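Local coordinates for transcription termination factor NusA (Planctomyces limnophilus, PDB 4MTN), which probably takes part in both transcription termination and antitermination, binding the RNA polymerase core enzyme and nascent RNA, at residues A[264-269]-A[282-287]; A[209-214]-A[248-253]; A[326-331]-A[349-354]; A[25-30]-A[52-57]; A[32-37]-A[75-80]. All blocks are in the same frame, centred on the assembly; numbering follows the deposited sequence.

Interaction 1 (A[264-269]-A[282-287]); sequences PSEVED and LVRDDQ
E266 reaches R284 because its chain runs straight beyond CG (chi2 -178°), while R284 leaves its backbone with CG wedged between N and the carbonyl carbon (chi1 48°) and then extends to NE. The two meet at the foot of the hairpin formed by strands 269-273 and 278-282, which probably belongs to the second KH domain of NusA. The side chains cross obliquely, while the carboxylate and guanidinium planes are only 20° apart, and E266 OE1 forms a salt bridge with R284 NH2 at 2.5 Å, a length not to be pressed at this resolution. E268 comes at R284 from another side: it crosses the arginine at about a right angle, giving a long salt bridge to NE that rests on charge alone, with no N-H pointing at the oxygen. D286 adds a similar purely electrostatic link, so three acids surround one guanidinium. The other oxygen of E268, OE1, takes a weak bond from R284 N. Beside this network, backbone bonds tie the segments: E268 N gives to L282 O at 3.0 Å, and L282 N gives to D269 O in a nearly straight bond. S265 OG hydrogen-bonds to M262 O, just before the segment. At the start of helix 285-292, Q287 offers OE1 to E266 N at 2.8 Å, the donor lying well above the amide plane.

Interaction 2 (A[209-214]-A[248-253]); sequences KVAVSC and VRWNDS
W250 presents the benzene edge of its indole to A211, with A211 CB close to the ring plane and 4.0 Å from W250 CE3. Strand 207-214 is the middle strand of the three-stranded sheet of a NusA-like KH domain, and strand 244-249 runs parallel to it after two intervening helices. A211 and V248 put their side chains on the same face, where V248 CG2 comes 4.2 Å from A211 CB; L305 of helix 297-306 packs on both. V212 and R249 sit side by side in the next pair, yet their side chains diverge. R249 leaves for a salt bridge with D220, and V212 packs on helix 221-226. Three backbone bonds alternate between the strands: V248 N to V210 O, V212 N to V248 O at 3.0 Å, and W250 N to V212 O, which carries the pairing one residue past the regular strand. From there the indole swings out with CG anti to the backbone N (chi1 169°), and S213 CB lies obliquely to the ring, 4.1 Å from W250 CD1. L257 of helix 254-261 and S199 of strand 195-203 also touch this ring. W250 NE1 donates to D252 OD1 at 3.3 Å, from above the carboxylate plane. Beyond it the chain closes an Asx turn, with S253 N bonded to N251 OD1 at 2.8 Å just before S253 OG caps Q255 N.

Interaction 3 (A[326-331]-A[349-354]); sequences VVAYSQ and LSFEDL
Y329 is the bump here: its ring pushes out from the end of helix 316-330 into a hollow formed by S350, F351 and L354, in the range of the helix-hairpin-helix domain. One edge of the tyrosine meets the face of F351 in a T-shaped stack, with centroids 5.6 Å apart and planes at 85°; Y329 CE1 lies over the F351 face, offset toward its rim. L354 covers a face of the tyrosine with a CH-pi contact, its CD2 sitting 4.1 Å from the Y329 ring centroid. At the far end of the hollow Y329 OH donates to S350 O, which lies in the ring plane; the modelled separation is too short to be taken literally. F351 fills a dent in return. Its rim rests against the small side chain of A328, whose CB is 3.7 Å from F351 CE2, while F351 CZ approaches A328 O edge-on at 3.4 Å. I332, just past the helix, also touches the phenyl ring. Behind the pair, helix 337-345 meets Y329 through A340 and L354 through L343, and the long helix 370-399 covers F351 with E383 and I387.

Interaction 4 (A[25-30]-A[52-57]); sequences IVFEGV and IDRTSG
F27 and R54 lie almost flat against each other, ring and guanidinium planes only 2° apart, but they are slid lengthwise in opposite directions. What sits over the centre of the phenyl ring is therefore the methylene R54 CD, 3.6 Å from the F27 ring centroid and 13° off its normal, a CH-pi contact. The guanidinium itself lies further back along the phenylalanine, with F27 CB over one of its faces and 3.6 Å from R54 CZ. A bend at chi2 (-57°) helps bring the arginine chain alongside the phenylalanine. The charged end is taken up elsewhere: R54 NH2 forms a salt bridge with E24 and NH1 one with E31, acids of helix 23-42, though the exact placing of NH1, crowded against I52 O, is doubtful. Helix 23-42 here lies against the loop that follows strand 48-52 and leads to strand 59-63, within the NusA N-terminal domain; helix 7-18 meets F27 through V12. I52, the last residue of its strand, approaches the phenyl ring at the edge, with CG2 3.9 Å from F27 CD1. Its other branch reaches further along the helix, where I52 CD1 touches V30 CG1 at 3.7 Å and the two side chains cross at about a right angle. E31 OE2 also accepts from I52 N, so one carboxylate oxygen serves both the strand end and the arginine.

Interaction 5 (A[32-37]-A[75-80]); sequences QAILSA and DILGRI
In the helical turns that bring A37 against I76, the carbonyl oxygen Q32 O is gripped twice by one residue: S36 N and S36 OG both donate to it, each at 3.0 Å. The serine hydroxyl is thus spent within its own helix, and the contact with segment 75-80 is left mainly to apolar groups. A37 turns its methyl toward the neighbouring helix, where A37 CB lies 3.7 Å from I76 CG2. I76 CG2, set anti to the backbone N, is also 4.1 Å from I34 CG2, the two isoleucines crossing at about a right angle. Helix 23-42 and helix 70-78 are packed together here, two elements of the NusA N-terminal domain, and I76 reaches on to A38 and F42 further along the first of them. One turn back, I34 CD1 meets L77 CD2 at 3.8 Å, and P59 of strand 59-63 touches both side chains. Beyond I76 in the chain, R79, bent at chi3 (60°), lays the edge of its guanidinium alongside A37 O. The angle is poor for a hydrogen bond and the modelled closeness of NH2 is doubtful. R79 also packs on K40 and H41 of helix 23-42.

How the interactions relate
Along the chain the order is 4 and 5, then 2, 1 and 3. Interactions 4 and 5 interlock: both use helix 23-42, their segments alternate in sequence, their centres are 13 Å apart, and I52 CD1 touches I34 CD1 at 4.0 Å, so they are neighbouring parts of the packing of the N-terminal domain. Interactions 2 and 1 follow in series through the KH region, with centres 20 Å apart and nearest atoms about 5 Å apart. Interaction 3, in the helix-hairpin-helix range, lies 26 Å from interaction 1 between centres. About 75 Å separates the centres of interactions 1 and 5, on opposite sides of the chain's centre, which fits an elongated protein of successive domains.

Interaction 1 (A[264-269]-A[282-287])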
# COMPACT_ATOMS: atom_id res chain seq x y z
N PRO A 264 18.29 16.48 6.98
CA PRO A 264 19.47 17.11 7.60
C PRO A 264 19.18 18.41 8.36
O PRO A 264 20.02 18.83 9.15
CB PRO A 264 20.38 17.41 6.39
CG PRO A 264 19.84 16.58 5.27
CD PRO A 264 18.37 16.51 5.51
N SER A 265 18.03 19.03 8.12
CA SER A 265 17.72 20.32 8.72
C SER A 265 17.66 20.25 10.25
O SER A 265 17.30 19.22 10.82
CB SER A 265 16.39 20.85 8.18
OG SER A 265 15.30 20.06 8.61
N GLU A 266 18.01 21.36 10.90
CA GLU A 266 17.97 21.45 12.35
C GLU A 266 16.68 22.12 12.81
O GLU A 266 16.19 23.05 12.18
CB GLU A 266 19.18 22.22 12.88
CG GLU A 266 20.52 21.57 12.55
CD GLU A 266 21.69 22.33 13.13
OE1 GLU A 266 21.48 23.43 13.68
OE2 GLU A 266 22.83 21.83 13.03
N VAL A 267 16.13 21.63 13.92
CA VAL A 267 14.84 22.09 14.41
C VAL A 267 14.96 22.80 15.76
O VAL A 267 15.59 22.28 16.69
CB VAL A 267 13.84 20.92 14.54
CG1 VAL A 267 12.56 21.38 15.22
CG2 VAL A 267 13.54 20.33 13.17
N GLU A 268 14.34 23.97 15.87
CA GLU A 268 14.33 24.72 17.12
C GLU A 268 13.25 24.21 18.07
O GLU A 268 13.56 23.65 19.13
CB GLU A 268 14.13 26.22 16.85
CG GLU A 268 15.40 26.96 16.44
CD GLU A 268 15.90 26.55 15.07
OE1 GLU A 268 15.10 26.03 14.27
OE2 GLU A 268 17.10 26.77 14.79
N ASP A 269 11.99 24.40 17.70
CA ASP A 269 10.87 23.98 18.53
C ASP A 269 9.96 22.98 17.83
O ASP A 269 9.77 23.04 16.61
CB ASP A 269 10.05 25.19 18.98
CG ASP A 269 10.71 25.96 20.11
OD1 ASP A 269 11.41 25.33 20.93
OD2 ASP A 269 10.52 27.19 20.17
N LEU A 282 9.27 24.65 14.17
CA LEU A 282 9.89 25.96 14.02
C LEU A 282 11.33 25.84 13.54
O LEU A 282 12.15 25.14 14.14
CB LEU A 282 9.83 26.73 15.34
CG LEU A 282 8.43 27.16 15.77
CD1 LEU A 282 8.47 27.90 17.10
CD2 LEU A 282 7.79 28.02 14.69
N VAL A 283 11.64 26.53 12.45
CA VAL A 283 12.93 26.42 11.79
C VAL A 283 13.46 27.79 11.38
O VAL A 283 12.73 28.61 10.82
CB VAL A 283 12.84 25.49 10.55
CG1 VAL A 283 14.00 25.72 9.61
CG2 VAL A 283 12.77 24.04 10.98
N ARG A 284 14.74 28.04 11.65
CA ARG A 284 15.38 29.31 11.31
C ARG A 284 15.46 29.51 9.80
O ARG A 284 15.39 28.54 9.04
CB ARG A 284 16.77 29.40 11.94
CG ARG A 284 17.62 28.16 11.71
CD ARG A 284 18.96 28.26 12.44
NE ARG A 284 19.75 27.05 12.28
CZ ARG A 284 20.93 26.84 12.86
NH1 ARG A 284 21.45 27.77 13.66
NH2 ARG A 284 21.58 25.71 12.66
N ASP A 285 15.62 30.76 9.38
CA ASP A 285 15.54 31.14 7.97
C ASP A 285 16.48 30.36 7.05
O ASP A 285 16.07 29.90 5.98
CB ASP A 285 15.82 32.64 7.82
CG ASP A 285 14.88 33.49 8.65
OD1 ASP A 285 13.76 33.77 8.18
OD2 ASP A 285 15.26 33.87 9.77
N ASP A 286 17.74 30.22 7.45
CA ASP A 286 18.73 29.55 6.62
C ASP A 286 18.46 28.06 6.48
O ASP A 286 18.89 27.42 5.52
CB ASP A 286 20.14 29.78 7.17
CG ASP A 286 20.23 29.54 8.67
OD1 ASP A 286 19.53 28.65 9.18
OD2 ASP A 286 21.01 30.25 9.33
N GLN A 287 17.74 27.50 7.44
CA GLN A 287 17.41 26.08 7.43
C GLN A 287 16.03 25.81 6.83
O GLN A 287 15.61 24.66 6.71
CB GLN A 287 17.47 25.50 8.84
CG GLN A 287 18.88 25.33 9.40
CD GLN A 287 19.56 24.06 8.92
OE1 GLN A 287 19.81 23.15 9.71
NE2 GLN A 287 19.86 23.99 7.63

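Interaction 2 (A[209-214]-A[248-253])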
# COMPACT_ATOMS: atom_id res chain seq x y z
N LYS A 209 12.91 7.43 3.78
CA LYS A 209 13.32 7.64 5.17
C LYS A 209 13.02 6.41 6.01
O LYS A 209 11.89 5.91 6.03
CB LYS A 209 12.62 8.87 5.76
CG LYS A 209 13.15 10.20 5.27
CD LYS A 209 12.43 11.36 5.94
CE LYS A 209 12.98 12.71 5.48
NZ LYS A 209 14.42 12.88 5.83
N VAL A 210 14.03 5.91 6.72
CA VAL A 210 13.90 4.71 7.53
C VAL A 210 14.15 4.98 9.01
O VAL A 210 15.22 5.44 9.39
CB VAL A 210 14.89 3.61 7.07
CG1 VAL A 210 14.61 2.30 7.80
CG2 VAL A 210 14.81 3.42 5.56
N ALA A 211 13.16 4.67 9.84
CA ALA A 211 13.30 4.82 11.28
C ALA A 211 13.50 3.46 11.94
O ALA A 211 12.65 2.58 11.83
CB ALA A 211 12.08 5.52 11.87
N VAL A 212 14.63 3.30 12.63
CA VAL A 212 14.99 2.03 13.23
C VAL A 212 15.18 2.13 14.75
O VAL A 212 15.38 3.23 15.28
CB VAL A 212 16.28 1.46 12.61
CG1 VAL A 212 16.08 1.19 11.12
CG2 VAL A 212 17.44 2.41 12.83
N SER A 213 15.12 1.00 15.43
CA SER A 213 15.30 0.96 16.87
C SER A 213 15.90 -0.37 17.32
O SER A 213 15.90 -1.35 16.58
CB SER A 213 13.98 1.20 17.59
OG SER A 213 13.13 0.07 17.50
N CYS A 214 16.41 -0.40 18.55
CA CYS A 214 16.97 -1.62 19.12
C CYS A 214 16.50 -1.82 20.56
O CYS A 214 16.33 -0.85 21.30
CB CYS A 214 18.50 -1.58 19.07
SG CYS A 214 19.30 -3.07 19.71
N VAL A 248 17.29 6.83 10.10
CA VAL A 248 17.30 7.62 11.32
C VAL A 248 16.86 6.79 12.52
O VAL A 248 16.48 5.63 12.38
CB VAL A 248 16.39 8.86 11.19
CG1 VAL A 248 16.91 9.79 10.11
CG2 VAL A 248 14.96 8.43 10.89
N ARG A 249 16.89 7.41 13.70
CA ARG A 249 16.57 6.70 14.93
C ARG A 249 15.11 6.88 15.31
O ARG A 249 14.60 7.99 15.35
CB ARG A 249 17.47 7.18 16.07
CG ARG A 249 17.37 6.35 17.34
CD ARG A 249 18.05 7.04 18.51
NE ARG A 249 19.48 7.21 18.30
CZ ARG A 249 20.42 6.48 18.89
NH1 ARG A 249 20.09 5.53 19.74
NH2 ARG A 249 21.71 6.72 18.64
N TRP A 250 14.44 5.76 15.58
CA TRP A 250 13.05 5.80 16.02
C TRP A 250 12.96 6.15 17.51
O TRP A 250 13.80 5.74 18.31
CB TRP A 250 12.35 4.46 15.76
CG TRP A 250 11.02 4.35 16.43
CD1 TRP A 250 10.75 3.79 17.65
CD2 TRP A 250 9.76 4.82 15.93
NE1 TRP A 250 9.41 3.88 17.94
CE2 TRP A 250 8.78 4.51 16.89
CE3 TRP A 250 9.37 5.47 14.75
CZ2 TRP A 250 7.43 4.82 16.72
CZ3 TRP A 250 8.03 5.78 14.58
CH2 TRP A 250 7.08 5.46 15.56
N ASN A 251 11.93 6.92 17.86
CA ASN A 251 11.66 7.24 19.25
C ASN A 251 10.16 7.40 19.48
O ASN A 251 9.43 7.84 18.60
CB ASN A 251 12.40 8.52 19.66
CG ASN A 251 12.49 8.68 21.17
OD1 ASN A 251 11.49 8.61 21.88
ND2 ASN A 251 13.70 8.89 21.67
N ASP A 252 9.71 7.03 20.68
CA ASP A 252 8.29 7.11 21.01
C ASP A 252 7.85 8.54 21.27
O ASP A 252 6.66 8.86 21.22
CB ASP A 252 7.99 6.23 22.23
CG ASP A 252 8.20 4.76 21.96
OD1 ASP A 252 7.92 4.31 20.83
OD2 ASP A 252 8.66 4.04 22.88
N SER A 253 8.82 9.41 21.54
CA SER A 253 8.54 10.83 21.76
C SER A 253 8.68 11.62 20.46
O SER A 253 9.64 11.42 19.71
CB SER A 253 9.47 11.40 22.83
OG SER A 253 9.32 12.81 22.93

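Interaction 3 (A[326-331]-A[349-354])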
# COMPACT_ATOMS: atom_id res chain seq x y z
N VAL A 326 -6.18 35.86 14.44
CA VAL A 326 -7.15 36.36 15.40
C VAL A 326 -8.07 37.40 14.75
O VAL A 326 -9.29 37.36 14.92
CB VAL A 326 -6.47 36.99 16.63
CG1 VAL A 326 -7.50 37.58 17.57
CG2 VAL A 326 -5.62 35.96 17.35
N VAL A 327 -7.47 38.32 14.00
CA VAL A 327 -8.22 39.36 13.31
C VAL A 327 -9.13 38.76 12.24
O VAL A 327 -10.26 39.19 12.05
CB VAL A 327 -7.29 40.40 12.66
CG1 VAL A 327 -8.09 41.50 11.99
CG2 VAL A 327 -6.35 40.99 13.71
N ALA A 328 -8.62 37.74 11.55
CA ALA A 328 -9.38 37.07 10.50
C ALA A 328 -10.58 36.33 11.07
O ALA A 328 -11.68 36.42 10.53
CB ALA A 328 -8.48 36.12 9.73
N TYR A 329 -10.36 35.59 12.15
CA TYR A 329 -11.43 34.81 12.78
C TYR A 329 -12.48 35.70 13.42
O TYR A 329 -13.65 35.31 13.53
CB TYR A 329 -10.85 33.85 13.82
CG TYR A 329 -10.09 32.68 13.23
CD1 TYR A 329 -10.25 32.32 11.90
CD2 TYR A 329 -9.21 31.94 14.01
CE1 TYR A 329 -9.56 31.25 11.36
CE2 TYR A 329 -8.51 30.87 13.48
CZ TYR A 329 -8.69 30.53 12.15
OH TYR A 329 -8.00 29.46 11.62
N SER A 330 -12.07 36.89 13.84
CA SER A 330 -12.98 37.83 14.50
C SER A 330 -14.00 38.41 13.52
O SER A 330 -15.05 38.90 13.92
CB SER A 330 -12.20 38.96 15.16
OG SER A 330 -11.31 38.45 16.14
N GLN A 331 -13.67 38.36 12.23
CA GLN A 331 -14.58 38.84 11.19
C GLN A 331 -15.86 38.03 11.16
O GLN A 331 -16.94 38.56 10.88
CB GLN A 331 -13.90 38.79 9.82
CG GLN A 331 -12.86 39.88 9.59
CD GLN A 331 -12.28 39.83 8.19
OE1 GLN A 331 -12.13 38.76 7.60
NE2 GLN A 331 -11.94 40.99 7.64
N LEU A 349 -4.85 28.46 12.21
CA LEU A 349 -4.34 29.69 11.63
C LEU A 349 -5.19 30.18 10.46
O LEU A 349 -5.80 31.24 10.54
CB LEU A 349 -2.89 29.50 11.18
CG LEU A 349 -1.91 29.13 12.29
CD1 LEU A 349 -0.53 28.83 11.73
CD2 LEU A 349 -1.84 30.24 13.33
N SER A 350 -5.23 29.40 9.39
CA SER A 350 -6.00 29.76 8.21
C SER A 350 -7.47 29.37 8.36
O SER A 350 -7.86 28.78 9.37
CB SER A 350 -5.41 29.11 6.96
OG SER A 350 -5.47 27.70 7.04
N PHE A 351 -8.27 29.70 7.35
CA PHE A 351 -9.68 29.34 7.36
C PHE A 351 -9.86 27.88 6.96
O PHE A 351 -10.89 27.27 7.24
CB PHE A 351 -10.48 30.25 6.42
CG PHE A 351 -10.72 31.62 6.97
CD1 PHE A 351 -11.79 31.86 7.82
CD2 PHE A 351 -9.88 32.67 6.65
CE1 PHE A 351 -12.02 33.12 8.34
CE2 PHE A 351 -10.11 33.94 7.17
CZ PHE A 351 -11.18 34.16 8.01
N GLU A 352 -8.85 27.33 6.29
CA GLU A 352 -8.84 25.92 5.93
C GLU A 352 -8.82 25.06 7.19
O GLU A 352 -9.51 24.04 7.28
CB GLU A 352 -7.64 25.59 5.04
CG GLU A 352 -7.76 26.07 3.60
CD GLU A 352 -7.56 27.56 3.45
OE1 GLU A 352 -7.23 28.23 4.45
OE2 GLU A 352 -7.75 28.08 2.33
N ASP A 353 -8.01 25.48 8.16
CA ASP A 353 -7.88 24.75 9.42
C ASP A 353 -9.17 24.82 10.23
O ASP A 353 -9.52 23.88 10.93
CB ASP A 353 -6.71 25.31 10.24
CG ASP A 353 -5.42 25.35 9.45
OD1 ASP A 353 -5.25 24.53 8.52
OD2 ASP A 353 -4.57 26.21 9.76
N LEU A 354 -9.86 25.95 10.13
CA LEU A 354 -11.09 26.15 10.88
C LEU A 354 -12.24 25.37 10.27
O LEU A 354 -13.13 24.90 10.98
CB LEU A 354 -11.43 27.64 10.95
CG LEU A 354 -12.65 28.02 11.80
CD1 LEU A 354 -12.54 27.43 13.19
CD2 LEU A 354 -12.82 29.53 11.86

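Interaction 4 (A[25-30]-A[52-57])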
# COMPACT_ATOMS: atom_id res chain seq x y z
N ILE A 25 -3.54 -31.40 -8.40
CA ILE A 25 -4.44 -30.36 -8.89
C ILE A 25 -5.41 -30.94 -9.91
O ILE A 25 -6.60 -30.61 -9.91
CB ILE A 25 -3.66 -29.19 -9.53
CG1 ILE A 25 -2.77 -28.50 -8.48
CG2 ILE A 25 -4.61 -28.19 -10.16
CD1 ILE A 25 -2.04 -27.29 -9.01
N VAL A 26 -4.90 -31.82 -10.76
CA VAL A 26 -5.72 -32.47 -11.79
C VAL A 26 -6.79 -33.36 -11.17
O VAL A 26 -7.94 -33.35 -11.60
CB VAL A 26 -4.85 -33.30 -12.75
CG1 VAL A 26 -5.71 -33.92 -13.84
CG2 VAL A 26 -3.76 -32.44 -13.36
N PHE A 27 -6.40 -34.13 -10.15
CA PHE A 27 -7.34 -34.99 -9.44
C PHE A 27 -8.50 -34.18 -8.86
O PHE A 27 -9.66 -34.57 -8.99
CB PHE A 27 -6.64 -35.75 -8.31
CG PHE A 27 -5.98 -37.03 -8.76
CD1 PHE A 27 -6.74 -38.15 -9.06
CD2 PHE A 27 -4.60 -37.11 -8.87
CE1 PHE A 27 -6.14 -39.33 -9.47
CE2 PHE A 27 -3.99 -38.29 -9.28
CZ PHE A 27 -4.76 -39.39 -9.58
N GLU A 28 -8.17 -33.05 -8.24
CA GLU A 28 -9.18 -32.16 -7.69
C GLU A 28 -10.10 -31.63 -8.78
O GLU A 28 -11.31 -31.47 -8.58
CB GLU A 28 -8.53 -31.00 -6.94
CG GLU A 28 -7.88 -31.39 -5.62
CD GLU A 28 -7.19 -30.22 -4.94
OE1 GLU A 28 -6.60 -29.38 -5.66
OE2 GLU A 28 -7.24 -30.14 -3.70
N GLY A 29 -9.52 -31.35 -9.95
CA GLY A 29 -10.28 -30.85 -11.08
C GLY A 29 -11.25 -31.89 -11.61
O GLY A 29 -12.41 -31.59 -11.88
N VAL A 30 -10.77 -33.12 -11.77
CA VAL A 30 -11.60 -34.22 -12.26
C VAL A 30 -12.72 -34.52 -11.28
O VAL A 30 -13.85 -34.81 -11.68
CB VAL A 30 -10.76 -35.49 -12.50
CG1 VAL A 30 -11.64 -36.65 -12.94
CG2 VAL A 30 -9.68 -35.23 -13.54
N ILE A 52 -11.61 -39.42 -5.48
CA ILE A 52 -10.90 -40.33 -6.35
C ILE A 52 -9.65 -40.85 -5.66
O ILE A 52 -8.79 -40.07 -5.25
CB ILE A 52 -10.50 -39.67 -7.68
CG1 ILE A 52 -11.74 -39.16 -8.42
CG2 ILE A 52 -9.72 -40.64 -8.55
CD1 ILE A 52 -11.43 -38.41 -9.69
N ASP A 53 -9.56 -42.17 -5.51
CA ASP A 53 -8.38 -42.80 -4.93
C ASP A 53 -7.17 -42.48 -5.80
O ASP A 53 -7.20 -42.70 -7.01
CB ASP A 53 -8.58 -44.31 -4.79
CG ASP A 53 -7.59 -44.95 -3.83
OD1 ASP A 53 -6.45 -44.44 -3.71
OD2 ASP A 53 -7.95 -45.96 -3.19
N ARG A 54 -6.12 -41.96 -5.19
CA ARG A 54 -4.95 -41.51 -5.93
C ARG A 54 -4.20 -42.66 -6.60
O ARG A 54 -3.78 -42.55 -7.75
CB ARG A 54 -4.01 -40.72 -5.01
CG ARG A 54 -4.61 -39.43 -4.48
CD ARG A 54 -5.05 -38.52 -5.62
NE ARG A 54 -5.59 -37.25 -5.14
CZ ARG A 54 -6.89 -37.00 -4.98
NH1 ARG A 54 -7.79 -37.94 -5.27
NH2 ARG A 54 -7.29 -35.82 -4.55
N THR A 55 -4.03 -43.76 -5.88
CA THR A 55 -3.30 -44.91 -6.41
C THR A 55 -4.08 -45.66 -7.48
O THR A 55 -3.58 -45.86 -8.59
CB THR A 55 -2.93 -45.89 -5.28
OG1 THR A 55 -4.12 -46.32 -4.61
CG2 THR A 55 -1.99 -45.23 -4.28
N SER A 56 -5.29 -46.09 -7.15
CA SER A 56 -6.10 -46.90 -8.07
C SER A 56 -6.82 -46.07 -9.13
O SER A 56 -6.86 -46.46 -10.30
CB SER A 56 -7.11 -47.73 -7.28
OG SER A 56 -7.89 -46.92 -6.43
N GLY A 57 -7.39 -44.94 -8.73
CA GLY A 57 -8.08 -44.07 -9.66
C GLY A 57 -9.58 -44.23 -9.68
O GLY A 57 -10.27 -43.57 -10.45

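Interaction 5 (A[32-37]-A[75-80])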
# COMPACT_ATOMS: atom_id res chain seq x y z
N GLN A 32 -14.19 -32.37 -9.27
CA GLN A 32 -15.18 -31.31 -9.41
C GLN A 32 -16.00 -31.47 -10.69
O GLN A 32 -17.14 -31.02 -10.76
CB GLN A 32 -14.50 -29.94 -9.39
CG GLN A 32 -13.87 -29.58 -8.05
CD GLN A 32 -14.89 -29.56 -6.92
OE1 GLN A 32 -16.03 -29.15 -7.10
NE2 GLN A 32 -14.47 -30.02 -5.74
N ALA A 33 -15.41 -32.11 -11.69
CA ALA A 33 -16.11 -32.39 -12.94
C ALA A 33 -17.13 -33.50 -12.74
O ALA A 33 -18.25 -33.43 -13.25
CB ALA A 33 -15.12 -32.75 -14.04
N ILE A 34 -16.73 -34.53 -12.00
CA ILE A 34 -17.62 -35.63 -11.65
C ILE A 34 -18.74 -35.12 -10.73
O ILE A 34 -19.90 -35.50 -10.88
CB ILE A 34 -16.87 -36.78 -10.96
CG1 ILE A 34 -15.86 -37.41 -11.93
CG2 ILE A 34 -17.83 -37.84 -10.44
CD1 ILE A 34 -15.06 -38.54 -11.32
N LEU A 35 -18.36 -34.26 -9.79
CA LEU A 35 -19.31 -33.69 -8.85
C LEU A 35 -20.39 -32.88 -9.55
O LEU A 35 -21.58 -33.00 -9.24
CB LEU A 35 -18.58 -32.81 -7.83
CG LEU A 35 -19.41 -32.15 -6.73
CD1 LEU A 35 -20.31 -33.17 -6.06
CD2 LEU A 35 -18.50 -31.48 -5.72
N SER A 36 -19.98 -32.05 -10.51
CA SER A 36 -20.92 -31.24 -11.28
C SER A 36 -21.83 -32.13 -12.11
O SER A 36 -23.02 -31.84 -12.28
CB SER A 36 -20.17 -30.26 -12.19
OG SER A 36 -19.49 -29.29 -11.42
N ALA A 37 -21.28 -33.23 -12.63
CA ALA A 37 -22.05 -34.19 -13.40
C ALA A 37 -23.04 -34.92 -12.50
O ALA A 37 -24.12 -35.31 -12.94
CB ALA A 37 -21.13 -35.18 -14.09
N ASP A 75 -22.71 -44.04 -16.10
CA ASP A 75 -23.24 -42.99 -16.96
C ASP A 75 -22.55 -41.66 -16.70
O ASP A 75 -22.28 -40.89 -17.62
CB ASP A 75 -24.75 -42.85 -16.78
CG ASP A 75 -25.52 -44.05 -17.28
OD1 ASP A 75 -25.78 -44.13 -18.50
OD2 ASP A 75 -25.88 -44.92 -16.46
N ILE A 76 -22.26 -41.39 -15.43
CA ILE A 76 -21.59 -40.16 -15.03
C ILE A 76 -20.15 -40.11 -15.54
O ILE A 76 -19.71 -39.10 -16.10
CB ILE A 76 -21.59 -39.98 -13.50
CG1 ILE A 76 -23.02 -39.85 -12.97
CG2 ILE A 76 -20.77 -38.77 -13.09
CD1 ILE A 76 -23.11 -39.64 -11.48
N LEU A 77 -19.42 -41.20 -15.35
CA LEU A 77 -18.02 -41.28 -15.75
C LEU A 77 -17.86 -41.22 -17.27
O LEU A 77 -16.84 -40.74 -17.77
CB LEU A 77 -17.38 -42.55 -15.21
CG LEU A 77 -17.35 -42.71 -13.69
CD1 LEU A 77 -16.65 -44.00 -13.29
CD2 LEU A 77 -16.69 -41.51 -13.03
N GLY A 78 -18.86 -41.71 -17.99
CA GLY A 78 -18.83 -41.70 -19.44
C GLY A 78 -19.35 -40.40 -20.02
O GLY A 78 -19.19 -40.13 -21.21
N ARG A 79 -19.97 -39.59 -19.17
CA ARG A 79 -20.53 -38.31 -19.60
C ARG A 79 -19.50 -37.19 -19.40
O ARG A 79 -19.75 -36.03 -19.74
CB ARG A 79 -21.81 -38.00 -18.82
CG ARG A 79 -22.75 -37.02 -19.51
CD ARG A 79 -24.09 -36.96 -18.79
NE ARG A 79 -23.95 -36.52 -17.40
CZ ARG A 79 -24.97 -36.42 -16.55
NH1 ARG A 79 -26.20 -36.72 -16.93
NH2 ARG A 79 -24.75 -36.01 -15.30
N ILE A 80 -18.35 -37.56 -18.86
CA ILE A 80 -17.28 -36.61 -18.57
C ILE A 80 -16.05 -36.90 -19.42
O ILE A 80 -15.63 -36.08 -20.23
CB ILE A 80 -16.90 -36.62 -17.08